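Local coordinates for Rbsd/fucu transport protein family protein (Streptococcus pneumoniae, PDB 4A34) that probably interconverts the anomers of L-fucose as a fucose mutarotase, binding beta-L-fucopyranose in pockets formed between neighbouring subunits of a ten-chain assembly, at residues Leu14-Glu19 against Lys41-Asp46; Ile26-Ala31 against Glu52-Ile57; Val48-Leu53 against Ala131-Lys136; Asp64-Ser69 against Lys137-Glu142. All blocks are in the same frame, centred on the assembly; numbering follows the deposited sequence.

Contact 1: residues Leu14-Glu19 against Lys41-Asp46; sequences LKTLME and KLIRCD. With K (potassium ion), chain B.
Thr16 and Glu19 of helix 11-19 meet Ile43 and Lys41 at strand 42-45, an outermost strand of this chain's mixed sheet. The methyl ends of Thr16 and Ile43 meet head-on, CG2 of Thr16 lying 3.2 Å from CD1 of Ile43, an unusually short separation whose exact length is doubtful. CG1 of Ile43 stands beside its backbone N (chi1 -61°), which sends the longer branch to the helix. Threonine offers a methyl here, and the CG1-CD1 arm of Ile43 reaches it. The flank is polar. Lys41 is extended until its last torsion, and its CE lies 3.6 Å from OE2 of Glu19. Its NZ stays 4.3 Å from OE2 of Glu19, too far for a salt bridge. Within the helix, OE1 of Glu19 takes NZ of Lys15 at 2.7 Å on its syn lone pair. OE2 of Glu19 is hydrogen-bonded to Tyr119 OH. Further along, NE and NH2 of Arg44 grip Asp46 side-on, while Arg44 O binds potassium at 2.5 Å together with Arg44 O of the third subunit. The arrangement is a helix packed on the outermost strand of this chain's sheet, with an i to i+4 salt bridge, beside an intersubunit potassium site.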
loop_
_atom_site.group_PDB
_atom_site.type_symbol
_atom_site.label_atom_id
_atom_site.label_comp_id
_atom_site.label_asym_id
_atom_site.label_seq_id
_atom_site.Cartn_x
_atom_site.Cartn_y
_atom_site.Cartn_z
ATOM N N LEU I 14 -18.117 -3.711 14.805
ATOM C CA LEU I 14 -18.683 -5.062 14.877
ATOM C C LEU I 14 -17.693 -6.108 14.369
ATOM O O LEU I 14 -17.516 -7.146 14.992
ATOM C CB LEU I 14 -20.016 -5.151 14.124
ATOM C CG LEU I 14 -20.981 -6.304 14.455
ATOM C CD1 LEU I 14 -20.866 -6.810 15.886
ATOM C CD2 LEU I 14 -22.406 -5.865 14.191
ATOM N N LYS I 15 -17.039 -5.814 13.251
ATOM C CA LYS I 15 -15.969 -6.661 12.742
ATOM C C LYS I 15 -14.933 -6.915 13.835
ATOM O O LYS I 15 -14.571 -8.072 14.108
ATOM C CB LYS I 15 -15.297 -6.012 11.525
ATOM C CG LYS I 15 -14.249 -6.876 10.864
ATOM C CD LYS I 15 -13.644 -6.175 9.661
ATOM C CE LYS I 15 -12.526 -6.994 9.021
ATOM N NZ LYS I 15 -11.265 -6.992 9.792
ATOM N N THR I 16 -14.464 -5.842 14.467
ATOM C CA THR I 16 -13.392 -5.977 15.444
ATOM C C THR I 16 -13.853 -6.652 16.739
ATOM O O THR I 16 -13.113 -7.443 17.311
ATOM C CB THR I 16 -12.566 -4.659 15.623
ATOM O OG1 THR I 16 -12.197 -4.456 16.995
ATOM C CG2 THR I 16 -13.329 -3.496 15.136
ATOM N N LEU I 17 -15.086 -6.396 17.162
ATOM C CA LEU I 17 -15.682 -7.166 18.254
ATOM C C LEU I 17 -15.717 -8.650 17.900
ATOM O O LEU I 17 -15.480 -9.510 18.753
ATOM C CB LEU I 17 -17.101 -6.683 18.559
ATOM C CG LEU I 17 -17.307 -5.364 19.303
ATOM C CD1 LEU I 17 -18.788 -5.149 19.554
ATOM C CD2 LEU I 17 -16.543 -5.318 20.619
ATOM N N MET I 18 -16.015 -8.934 16.631
ATOM C CA MET I 18 -16.088 -10.300 16.119
ATOM C C MET I 18 -14.727 -10.994 16.071
ATOM O O MET I 18 -14.597 -12.137 16.514
ATOM C CB MET I 18 -16.731 -10.305 14.730
ATOM C CG MET I 18 -18.234 -10.122 14.736
ATOM S SD MET I 18 -18.998 -11.656 15.289
ATOM C CE MET I 18 -19.270 -12.474 13.710
ATOM N N GLU I 19 -13.718 -10.308 15.538
ATOM C CA GLU I 19 -12.399 -10.918 15.366
ATOM C C GLU I 19 -11.595 -10.974 16.667
ATOM O O GLU I 19 -10.547 -11.618 16.726
ATOM C CB GLU I 19 -11.606 -10.247 14.238
ATOM C CG GLU I 19 -11.256 -8.806 14.480
ATOM C CD GLU I 19 -10.898 -8.047 13.208
ATOM O OE1 GLU I 19 -11.426 -8.370 12.122
ATOM O OE2 GLU I 19 -10.091 -7.105 13.312
ATOM N N LYS I 41 -5.219 -0.371 16.878
ATOM C CA LYS I 41 -6.236 -0.340 15.842
ATOM C C LYS I 41 -7.291 0.683 16.258
ATOM O O LYS I 41 -7.855 0.566 17.327
ATOM C CB LYS I 41 -6.836 -1.739 15.686
ATOM C CG LYS I 41 -7.894 -1.896 14.611
ATOM C CD LYS I 41 -8.266 -3.377 14.416
ATOM C CE LYS I 41 -9.317 -3.546 13.318
ATOM N NZ LYS I 41 -8.763 -3.202 11.958
ATOM N N LEU I 42 -7.527 1.694 15.422
ATOM C CA LEU I 42 -8.445 2.791 15.736
ATOM C C LEU I 42 -9.830 2.670 15.082
ATOM O O LEU I 42 -9.951 2.504 13.860
ATOM C CB LEU I 42 -7.820 4.137 15.351
ATOM C CG LEU I 42 -8.648 5.396 15.626
ATOM C CD1 LEU I 42 -8.842 5.608 17.119
ATOM C CD2 LEU I 42 -8.006 6.622 15.020
ATOM N N ILE I 43 -10.866 2.770 15.911
ATOM C CA ILE I 43 -12.236 2.893 15.446
ATOM C C ILE I 43 -12.765 4.229 15.946
ATOM O O ILE I 43 -12.684 4.512 17.141
ATOM C CB ILE I 43 -13.105 1.759 15.982
ATOM C CG1 ILE I 43 -12.570 0.417 15.481
ATOM C CG2 ILE I 43 -14.569 1.943 15.553
ATOM C CD1 ILE I 43 -12.668 -0.676 16.501
ATOM N N ARG I 44 -13.280 5.060 15.044
ATOM C CA ARG I 44 -13.822 6.345 15.456
ATOM C C ARG I 44 -15.345 6.301 15.531
ATOM O O ARG I 44 -16.020 6.068 14.533
ATOM C CB ARG I 44 -13.368 7.489 14.529
ATOM C CG ARG I 44 -11.875 7.784 14.519
ATOM C CD ARG I 44 -11.609 9.248 14.174
ATOM N NE ARG I 44 -11.856 10.105 15.334
ATOM C CZ ARG I 44 -10.925 10.495 16.200
ATOM N NH1 ARG I 44 -9.658 10.136 16.032
ATOM N NH2 ARG I 44 -11.260 11.255 17.231
ATOM N N CYS I 45 -15.875 6.542 16.724
ATOM C CA CYS I 45 -17.309 6.683 16.934
ATOM C C CYS I 45 -17.624 8.038 17.584
ATOM O O CYS I 45 -18.290 8.119 18.624
ATOM C CB CYS I 45 -17.813 5.514 17.761
ATOM S SG CYS I 45 -17.628 3.969 16.868
ATOM N N ASP I 46 -17.135 9.100 16.943
ATOM C CA ASP I 46 -17.195 10.460 17.488
ATOM C C ASP I 46 -18.599 10.929 17.895
ATOM O O ASP I 46 -18.731 11.862 18.693
ATOM C CB ASP I 46 -16.569 11.453 16.502
ATOM C CG ASP I 46 -15.074 11.249 16.342
ATOM O OD1 ASP I 46 -14.329 11.486 17.317
ATOM O OD2 ASP I 46 -14.641 10.863 15.238
HETATM K K K B . -16.734 7.041 12.283
HETATM O O HOH W 1 -16.425 9.669 13.539
HETATM O O HOH W 2 -14.744 5.797 10.515
HETATM O O HOH W 3 -19.092 5.272 12.266
#

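Contact 2: residues Ile26-Ala31 against Glu52-Ile57; sequences IVLADA and ELLDSI. With FUL (beta-L-fucopyranose), chain C.
Leu28 points from strand 25-29 at helix 50-60 and wedges its two methyls among Leu53, Leu54 and Ile57. Its CG sits beside the backbone N (chi1 -50°), and the fork that follows divides the work. CD2 meets CD1 of Ile57 tip to tip at 3.5 Å and approaches CD2 of Leu53 at 4.2 Å, while CD1 turns to CD1 of Leu54, also at 4.2 Å. Ile57 answers with its extended CG1 branch, carrying its terminal methyl to the Leu28 side chain. Branched aliphatic chains suit this buried interface, which has no hydrogen bond across it. Beyond the strand end Asp30 does something different: its carboxylate accepts O3 of beta-L-fucopyranose on OD2 at 2.7 Å and O2 on OD1 at 3.2 Å. OD2 also takes the backbone N of Ala131, which helps hold the carboxylate for the sugar. The strand and helix segments run nearly antiparallel, at 157° with axes 10.5 Å apart. Strand 25-29 lies between strands 120-124 and 133-136, Leu28 touching Val122 and Leu135, while Leu54 also touches Ile133 of strand 133-136 and Tyr89 and Met92 of helix 85-93.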
loop_
_atom_site.group_PDB
_atom_site.type_symbol
_atom_site.label_atom_id
_atom_site.label_comp_id
_atom_site.label_asym_id
_atom_site.label_seq_id
_atom_site.Cartn_x
_atom_site.Cartn_y
_atom_site.Cartn_z
ATOM N N ILE I 26 -10.440 -4.107 24.735
ATOM C CA ILE I 26 -10.874 -2.987 23.905
ATOM C C ILE I 26 -11.185 -1.785 24.778
ATOM O O ILE I 26 -11.832 -1.920 25.814
ATOM C CB ILE I 26 -12.100 -3.337 23.002
ATOM C CG1 ILE I 26 -12.517 -2.104 22.177
ATOM C CG2 ILE I 26 -13.246 -3.912 23.834
ATOM C CD1 ILE I 26 -13.610 -2.330 21.202
ATOM N N VAL I 27 -10.725 -0.617 24.341
ATOM C CA VAL I 27 -10.858 0.610 25.110
ATOM C C VAL I 27 -11.967 1.476 24.552
ATOM O O VAL I 27 -11.991 1.788 23.359
ATOM C CB VAL I 27 -9.541 1.419 25.133
ATOM C CG1 VAL I 27 -9.686 2.650 26.000
ATOM C CG2 VAL I 27 -8.387 0.565 25.641
ATOM N N LEU I 28 -12.893 1.861 25.422
ATOM C CA LEU I 28 -13.915 2.813 25.050
ATOM C C LEU I 28 -13.399 4.159 25.523
ATOM O O LEU I 28 -13.456 4.482 26.711
ATOM C CB LEU I 28 -15.268 2.443 25.678
ATOM C CG LEU I 28 -15.739 0.983 25.505
ATOM C CD1 LEU I 28 -17.063 0.698 26.222
ATOM C CD2 LEU I 28 -15.861 0.587 24.037
ATOM N N ALA I 29 -12.849 4.928 24.591
ATOM C CA ALA I 29 -12.178 6.171 24.938
ATOM C C ALA I 29 -13.119 7.368 24.874
ATOM O O ALA I 29 -13.955 7.456 23.973
ATOM C CB ALA I 29 -10.990 6.385 24.032
ATOM N N ASP I 30 -12.974 8.293 25.819
ATOM C CA ASP I 30 -13.791 9.499 25.810
ATOM C C ASP I 30 -13.188 10.579 24.915
ATOM O O ASP I 30 -12.039 10.474 24.496
ATOM C CB ASP I 30 -14.083 10.008 27.235
ATOM C CG ASP I 30 -12.844 10.551 27.969
ATOM O OD1 ASP I 30 -11.958 11.193 27.351
ATOM O OD2 ASP I 30 -12.785 10.356 29.202
ATOM N N ALA I 31 -13.966 11.626 24.647
ATOM C CA ALA I 31 -13.610 12.643 23.657
ATOM C C ALA I 31 -12.253 13.285 23.890
ATOM O O ALA I 31 -11.586 13.674 22.940
ATOM C CB ALA I 31 -14.686 13.709 23.588
ATOM N N GLU I 52 -24.309 4.281 26.299
ATOM C CA GLU I 52 -25.028 3.671 25.175
ATOM C C GLU I 52 -24.193 2.557 24.542
ATOM O O GLU I 52 -24.670 1.434 24.366
ATOM C CB GLU I 52 -25.391 4.715 24.108
ATOM C CG GLU I 52 -26.475 5.714 24.507
ATOM C CD GLU I 52 -25.904 7.037 24.999
ATOM O OE1 GLU I 52 -25.296 7.067 26.098
ATOM O OE2 GLU I 52 -26.084 8.053 24.290
ATOM N N LEU I 53 -22.941 2.869 24.222
ATOM C CA LEU I 53 -22.041 1.903 23.603
ATOM C C LEU I 53 -21.699 0.720 24.523
ATOM O O LEU I 53 -21.537 -0.411 24.047
ATOM C CB LEU I 53 -20.760 2.605 23.126
ATOM C CG LEU I 53 -19.876 1.855 22.129
ATOM C CD1 LEU I 53 -20.678 1.480 20.909
ATOM C CD2 LEU I 53 -18.687 2.709 21.731
ATOM N N LEU I 54 -21.598 0.989 25.827
ATOM C CA LEU I 54 -21.245 -0.030 26.824
ATOM C C LEU I 54 -22.328 -1.110 26.948
ATOM O O LEU I 54 -22.031 -2.298 27.085
ATOM C CB LEU I 54 -20.973 0.622 28.188
ATOM C CG LEU I 54 -20.680 -0.276 29.399
ATOM C CD1 LEU I 54 -19.421 -1.132 29.183
ATOM C CD2 LEU I 54 -20.554 0.560 30.655
ATOM N N ASP I 55 -23.585 -0.673 26.896
ATOM C CA ASP I 55 -24.728 -1.563 26.948
ATOM C C ASP I 55 -24.736 -2.527 25.749
ATOM O O ASP I 55 -24.953 -3.740 25.906
ATOM C CB ASP I 55 -26.006 -0.721 26.978
ATOM C CG ASP I 55 -27.228 -1.522 27.388
ATOM O OD1 ASP I 55 -27.162 -2.253 28.409
ATOM O OD2 ASP I 55 -28.260 -1.411 26.689
ATOM N N SER I 56 -24.481 -1.983 24.559
ATOM C CA SER I 56 -24.498 -2.760 23.321
ATOM C C SER I 56 -23.363 -3.771 23.278
ATOM O O SER I 56 -23.546 -4.906 22.848
ATOM C CB SER I 56 -24.415 -1.834 22.105
ATOM O OG SER I 56 -25.506 -0.933 22.067
ATOM N N ILE I 57 -22.189 -3.343 23.730
ATOM C CA ILE I 57 -21.007 -4.198 23.751
ATOM C C ILE I 57 -21.171 -5.312 24.782
ATOM O O ILE I 57 -20.867 -6.470 24.488
ATOM C CB ILE I 57 -19.700 -3.367 23.959
ATOM C CG1 ILE I 57 -19.455 -2.483 22.730
ATOM C CG2 ILE I 57 -18.509 -4.272 24.212
ATOM C CD1 ILE I 57 -18.214 -1.635 22.779
HETATM C C1 FUL C . -7.467 12.194 29.915
HETATM C C2 FUL C . -8.924 12.057 29.456
HETATM O O2 FUL C . -9.171 10.820 28.828
HETATM C C3 FUL C . -9.807 12.161 30.697
HETATM O O3 FUL C . -11.167 12.115 30.358
HETATM C C4 FUL C . -9.517 13.454 31.438
HETATM O O4 FUL C . -9.822 14.524 30.583
HETATM C C5 FUL C . -8.034 13.499 31.783
HETATM C C6 FUL C . -7.697 14.730 32.615
HETATM O O5 FUL C . -7.299 13.446 30.565
HETATM O O1 FUL C . -6.563 12.096 28.844
#

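Contact 3: residues Val48-Leu53 against Ala131-Lys136; sequences VNIPEL and ANIILK. With FUL (beta-L-fucopyranose), chain C.
The first turn of helix 50-60 passes over the loop that leads into strand 133-136, with Ile50 and Ala131 the nearest pair at 7.8 Å between CA atoms. Ile50 carries the contact with both of its branches. CG2, anti to the backbone N, comes within 3.9 Å of CD1 of Ile133, the two isoleucines lying alongside and pointing opposite ways. The other branch, CG1 to CD1, ends 3.4 Å from O of Ala131 and 4.5 Å from its CB. That carbonyl also accepts Tyr89 OH of helix 85-93, which gives this buried oxygen a hydrogen-bond partner beside the Ile50 methyl. Isoleucine suits the spot because its two arms touch two neighbours at once; alanine's small methyl adds a light apolar touch beside the carbonyl. Asn132, whose CB is directed away from the helix, serves a different purpose: ND2 donates to O2 of beta-L-fucopyranose at 2.9 Å with an N-H...O angle of 152°, while OD1 accepts the backbone N of Asp30. Held at both amide atoms, the group has its rotation fixed. The chemistry implies that dispersion forces seat the helix on the loop and the start of the strand, and hydrogen bonds aim the same loop at its ligand.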
loop_
_atom_site.group_PDB
_atom_site.type_symbol
_atom_site.label_atom_id
_atom_site.label_comp_id
_atom_site.label_asym_id
_atom_site.label_seq_id
_atom_site.Cartn_x
_atom_site.Cartn_y
_atom_site.Cartn_z
ATOM N N VAL I 48 -21.043 9.007 19.342
ATOM C CA VAL I 48 -21.638 8.129 20.349
ATOM C C VAL I 48 -21.120 8.396 21.778
ATOM O O VAL I 48 -19.930 8.661 21.997
ATOM C CB VAL I 48 -21.417 6.645 19.993
ATOM C CG1 VAL I 48 -22.391 5.751 20.773
ATOM C CG2 VAL I 48 -21.581 6.418 18.482
ATOM N N ASN I 49 -22.045 8.335 22.734
ATOM C CA ASN I 49 -21.735 8.435 24.158
ATOM C C ASN I 49 -21.485 7.026 24.686
ATOM O O ASN I 49 -22.034 6.053 24.150
ATOM C CB ASN I 49 -22.890 9.119 24.917
ATOM C CG ASN I 49 -22.990 10.621 24.622
ATOM O OD1 ASN I 49 -21.976 11.303 24.447
ATOM N ND2 ASN I 49 -24.214 11.141 24.588
ATOM N N ILE I 50 -20.663 6.916 25.728
ATOM C CA ILE I 50 -20.145 5.614 26.170
ATOM C C ILE I 50 -21.153 4.677 26.856
ATOM O O ILE I 50 -21.136 3.485 26.559
ATOM C CB ILE I 50 -18.825 5.750 26.991
ATOM C CG1 ILE I 50 -17.732 6.378 26.113
ATOM C CG2 ILE I 50 -18.387 4.387 27.551
ATOM C CD1 ILE I 50 -16.426 6.747 26.813
ATOM N N PRO I 51 -22.021 5.194 27.764
ATOM C CA PRO I 51 -23.020 4.292 28.371
ATOM C C PRO I 51 -23.889 3.566 27.344
ATOM O O PRO I 51 -24.154 2.373 27.502
ATOM C CB PRO I 51 -23.881 5.218 29.264
ATOM C CG PRO I 51 -23.399 6.610 29.033
ATOM C CD PRO I 51 -22.037 6.530 28.396
ATOM N N GLU I 52 -24.309 4.281 26.299
ATOM C CA GLU I 52 -25.028 3.671 25.175
ATOM C C GLU I 52 -24.193 2.557 24.542
ATOM O O GLU I 52 -24.670 1.434 24.366
ATOM C CB GLU I 52 -25.391 4.715 24.108
ATOM C CG GLU I 52 -26.475 5.714 24.507
ATOM C CD GLU I 52 -25.904 7.037 24.999
ATOM O OE1 GLU I 52 -25.296 7.067 26.098
ATOM O OE2 GLU I 52 -26.084 8.053 24.290
ATOM N N LEU I 53 -22.941 2.869 24.222
ATOM C CA LEU I 53 -22.041 1.903 23.603
ATOM C C LEU I 53 -21.699 0.720 24.523
ATOM O O LEU I 53 -21.537 -0.411 24.047
ATOM C CB LEU I 53 -20.760 2.605 23.126
ATOM C CG LEU I 53 -19.876 1.855 22.129
ATOM C CD1 LEU I 53 -20.678 1.480 20.909
ATOM C CD2 LEU I 53 -18.687 2.709 21.731
ATOM N N ALA I 131 -13.786 8.980 31.779
ATOM C CA ALA I 131 -14.955 8.188 31.377
ATOM C C ALA I 131 -14.551 6.977 30.556
ATOM O O ALA I 131 -15.400 6.267 30.008
ATOM C CB ALA I 131 -15.934 9.061 30.587
ATOM N N ASN I 132 -13.246 6.758 30.485
ATOM C CA ASN I 132 -12.662 5.717 29.677
ATOM C C ASN I 132 -12.833 4.362 30.347
ATOM O O ASN I 132 -12.766 4.269 31.564
ATOM C CB ASN I 132 -11.182 6.035 29.481
ATOM C CG ASN I 132 -10.960 7.406 28.870
ATOM O OD1 ASN I 132 -11.143 7.589 27.671
ATOM N ND2 ASN I 132 -10.560 8.373 29.691
ATOM N N ILE I 133 -13.062 3.315 29.561
ATOM C CA ILE I 133 -13.221 1.969 30.111
ATOM C C ILE I 133 -12.348 1.017 29.317
ATOM O O ILE I 133 -12.147 1.231 28.131
ATOM C CB ILE I 133 -14.696 1.463 30.027
ATOM C CG1 ILE I 133 -15.692 2.516 30.513
ATOM C CG2 ILE I 133 -14.884 0.179 30.824
ATOM C CD1 ILE I 133 -17.142 2.080 30.393
ATOM N N ILE I 134 -11.818 -0.020 29.963
ATOM C CA ILE I 134 -11.196 -1.131 29.229
ATOM C C ILE I 134 -11.935 -2.410 29.553
ATOM O O ILE I 134 -12.124 -2.745 30.723
ATOM C CB ILE I 134 -9.698 -1.335 29.536
ATOM C CG1 ILE I 134 -8.922 -0.029 29.374
ATOM C CG2 ILE I 134 -9.124 -2.420 28.625
ATOM C CD1 ILE I 134 -7.497 -0.115 29.808
ATOM N N LEU I 135 -12.367 -3.099 28.500
ATOM C CA LEU I 135 -13.121 -4.335 28.615
ATOM C C LEU I 135 -12.285 -5.454 28.037
ATOM O O LEU I 135 -11.654 -5.280 26.987
ATOM C CB LEU I 135 -14.430 -4.214 27.843
ATOM C CG LEU I 135 -15.374 -3.056 28.187
ATOM C CD1 LEU I 135 -16.495 -2.997 27.165
ATOM C CD2 LEU I 135 -15.942 -3.232 29.597
ATOM N N LYS I 136 -12.271 -6.594 28.726
ATOM C CA LYS I 136 -11.496 -7.762 28.299
ATOM C C LYS I 136 -12.410 -8.936 27.912
ATOM O O LYS I 136 -13.129 -9.472 28.748
ATOM C CB LYS I 136 -10.495 -8.175 29.389
ATOM C CG LYS I 136 -9.551 -9.310 28.976
ATOM C CD LYS I 136 -8.871 -9.961 30.179
ATOM C CE LYS I 136 -7.489 -9.414 30.429
ATOM N NZ LYS I 136 -6.517 -9.849 29.405
HETATM C C1 FUL C . -7.467 12.194 29.915
HETATM C C2 FUL C . -8.924 12.057 29.456
HETATM O O2 FUL C . -9.171 10.820 28.828
HETATM C C3 FUL C . -9.807 12.161 30.697
HETATM O O3 FUL C . -11.167 12.115 30.358
HETATM C C4 FUL C . -9.517 13.454 31.438
HETATM O O4 FUL C . -9.822 14.524 30.583
HETATM C C5 FUL C . -8.034 13.499 31.783
HETATM C C6 FUL C . -7.697 14.730 32.615
HETATM O O5 FUL C . -7.299 13.446 30.565
HETATM O O1 FUL C . -6.563 12.096 28.844
#

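Contact 4: residues Asp64-Ser69 against Lys137-Glu142; sequences DSYVDS and KGVVVE. With FUL (beta-L-fucopyranose), chain D.
Asp64 lies against the backbone of Lys137 and Gly138, where two loops meet at CA atoms of Asp64 and Gly138 only 3.6 Å apart; glycine, lacking a side chain, suits so close a passage. From CB outward, Asp64 first rests 3.7 Å from O of Lys137. CG, swung anti to the backbone N (chi1 -160°), and OD2 stay near the same oxygen. OD1 turns back to accept the backbone N of Tyr66 at 3.1 Å, closing an Asx turn; this N-H comes from above the carboxylate plane, 56° out of it. OD1 is also hydrogen-bonded to NE2 of His22, whose ND1 bonds to beta-L-fucopyranose, making Asp64 a second-shell residue that probably orients His22. The turn is consistent with placing Tyr66 at the sugar, with methyl C6 over one ring face, 3.8 Å from CZ. Val139 crosses the ring obliquely, CG2 3.8 Å from CE1 of Tyr66, and the same methyl lies 3.4 Å from the sugar's O4. The aromatic face suits the apolar C6 methyl, while the valine methyl lies beside O4. Asp30, Tyr112, Tyr130 and Asn132 of the fourth subunit bond to the same sugar: this is an intersubunit fucose pocket.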
loop_
_atom_site.group_PDB
_atom_site.type_symbol
_atom_site.label_atom_id
_atom_site.label_comp_id
_atom_site.label_asym_id
_atom_site.label_seq_id
_atom_site.Cartn_x
_atom_site.Cartn_y
_atom_site.Cartn_z
ATOM N N ASP I 64 -14.096 -11.442 30.480
ATOM C CA ASP I 64 -13.146 -12.472 30.862
ATOM C C ASP I 64 -13.235 -12.843 32.346
ATOM O O ASP I 64 -12.924 -12.037 33.229
ATOM C CB ASP I 64 -11.728 -12.013 30.512
ATOM C CG ASP I 64 -10.747 -13.162 30.411
ATOM O OD1 ASP I 64 -11.127 -14.323 30.678
ATOM O OD2 ASP I 64 -9.582 -12.897 30.056
ATOM N N SER I 65 -13.645 -14.082 32.596
ATOM C CA SER I 65 -13.770 -14.616 33.948
ATOM C C SER I 65 -12.444 -15.169 34.472
ATOM O O SER I 65 -12.308 -15.448 35.660
ATOM C CB SER I 65 -14.808 -15.732 33.953
ATOM O OG SER I 65 -14.277 -16.890 33.327
ATOM N N TYR I 66 -11.471 -15.320 33.579
ATOM C CA TYR I 66 -10.212 -16.004 33.889
ATOM C C TYR I 66 -9.175 -15.111 34.577
ATOM O O TYR I 66 -8.043 -15.532 34.835
ATOM C CB TYR I 66 -9.641 -16.652 32.610
ATOM C CG TYR I 66 -10.355 -17.930 32.212
ATOM C CD1 TYR I 66 -11.633 -17.902 31.643
ATOM C CD2 TYR I 66 -9.756 -19.168 32.411
ATOM C CE1 TYR I 66 -12.291 -19.074 31.291
ATOM C CE2 TYR I 66 -10.412 -20.348 32.056
ATOM C CZ TYR I 66 -11.669 -20.290 31.502
ATOM O OH TYR I 66 -12.295 -21.458 31.163
ATOM N N VAL I 67 -9.579 -13.878 34.874
ATOM C CA VAL I 67 -8.725 -12.905 35.565
ATOM C C VAL I 67 -9.567 -12.182 36.599
ATOM O O VAL I 67 -10.799 -12.224 36.541
ATOM C CB VAL I 67 -8.090 -11.843 34.593
ATOM C CG1 VAL I 67 -7.159 -12.505 33.585
ATOM C CG2 VAL I 67 -9.171 -11.024 33.881
ATOM N N ASP I 68 -8.895 -11.511 37.532
ATOM C CA ASP I 68 -9.570 -10.753 38.578
ATOM C C ASP I 68 -10.313 -9.552 38.007
ATOM O O ASP I 68 -11.523 -9.390 38.226
ATOM C CB ASP I 68 -8.564 -10.310 39.646
ATOM C CG ASP I 68 -8.406 -11.331 40.766
ATOM O OD1 ASP I 68 -8.865 -12.493 40.608
ATOM O OD2 ASP I 68 -7.822 -10.964 41.813
ATOM N N SER I 69 -9.583 -8.718 37.270
ATOM C CA SER I 69 -10.145 -7.501 36.701
ATOM C C SER I 69 -10.362 -7.608 35.191
ATOM O O SER I 69 -9.402 -7.689 34.414
ATOM C CB SER I 69 -9.265 -6.296 37.029
ATOM O OG SER I 69 -9.915 -5.095 36.649
ATOM N N LYS I 137 -12.350 -9.328 26.642
ATOM C CA LYS I 137 -13.235 -10.339 26.057
ATOM C C LYS I 137 -13.120 -11.734 26.691
ATOM O O LYS I 137 -12.020 -12.280 26.830
ATOM C CB LYS I 137 -13.016 -10.412 24.538
ATOM C CG LYS I 137 -13.819 -11.510 23.846
ATOM C CD LYS I 137 -13.936 -11.282 22.352
ATOM C CE LYS I 137 -15.020 -12.145 21.744
ATOM N NZ LYS I 137 -15.243 -11.775 20.322
ATOM N N GLY I 138 -14.271 -12.296 27.062
ATOM C CA GLY I 138 -14.346 -13.619 27.675
ATOM C C GLY I 138 -14.744 -14.708 26.699
ATOM O O GLY I 138 -15.040 -14.432 25.533
ATOM N N VAL I 139 -14.750 -15.947 27.181
ATOM C CA VAL I 139 -15.100 -17.122 26.384
ATOM C C VAL I 139 -16.574 -17.110 25.981
ATOM O O VAL I 139 -17.435 -16.691 26.753
ATOM C CB VAL I 139 -14.777 -18.426 27.157
ATOM C CG1 VAL I 139 -14.992 -19.644 26.287
ATOM C CG2 VAL I 139 -13.340 -18.409 27.668
ATOM N N VAL I 140 -16.856 -17.545 24.757
ATOM C CA VAL I 140 -18.229 -17.729 24.291
ATOM C C VAL I 140 -18.513 -19.233 24.219
ATOM O O VAL I 140 -17.914 -19.950 23.406
ATOM C CB VAL I 140 -18.473 -17.039 22.922
ATOM C CG1 VAL I 140 -19.871 -17.354 22.393
ATOM C CG2 VAL I 140 -18.270 -15.533 23.035
ATOM N N VAL I 141 -19.407 -19.705 25.089
ATOM C CA VAL I 141 -19.659 -21.145 25.247
ATOM C C VAL I 141 -20.991 -21.548 24.606
ATOM O O VAL I 141 -22.009 -20.863 24.786
ATOM C CB VAL I 141 -19.625 -21.583 26.747
ATOM C CG1 VAL I 141 -19.865 -23.092 26.897
ATOM C CG2 VAL I 141 -18.300 -21.189 27.411
ATOM N N GLU I 142 -20.965 -22.655 23.858
ATOM C CA GLU I 142 -22.155 -23.201 23.201
ATOM C C GLU I 142 -23.197 -23.662 24.225
ATOM O O GLU I 142 -22.891 -24.478 25.103
ATOM C CB GLU I 142 -21.769 -24.358 22.262
HETATM C C1 FUL D . -8.485 -19.779 24.854
HETATM C C2 FUL D . -9.513 -20.489 23.967
HETATM O O2 FUL D . -8.946 -20.727 22.710
HETATM C C3 FUL D . -9.868 -21.820 24.634
HETATM O O3 FUL D . -10.877 -22.524 23.954
HETATM C C4 FUL D . -10.319 -21.574 26.066
HETATM O O4 FUL D . -11.485 -20.792 26.020
HETATM C C5 FUL D . -9.239 -20.802 26.819
HETATM C C6 FUL D . -9.612 -20.582 28.282
HETATM O O5 FUL D . -9.032 -19.567 26.152
HETATM O O1 FUL D . -8.067 -18.557 24.296
HETATM O O HOH W 4 -15.174 -16.007 30.430
#

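How the contacts relate
Contacts 2 and 3 form the core near the chain centre: both use helix 50-60, share Glu52 and Leu53, and rest on neighbouring strands paired between Ile26 N and Leu135 O. They are aliphatic at the contacts themselves, with the sugar-binding groups at one end. Contact 1, also buried, lies at the outermost strand and mixes methyl packing with charges and a potassium ion near subunit interfaces; Leu17 links it to contact 2 through Ile26 and Ile57. Contact 4 is far from the chain centre but largely buried, a loop-to-loop meeting of backbone, carboxylate and ring atoms, tied to contact 3 through Lys136 O and Asp64 N. Contacts 2 and 3 furnish one side of a fucose pocket and contact 4 the complementary side of another.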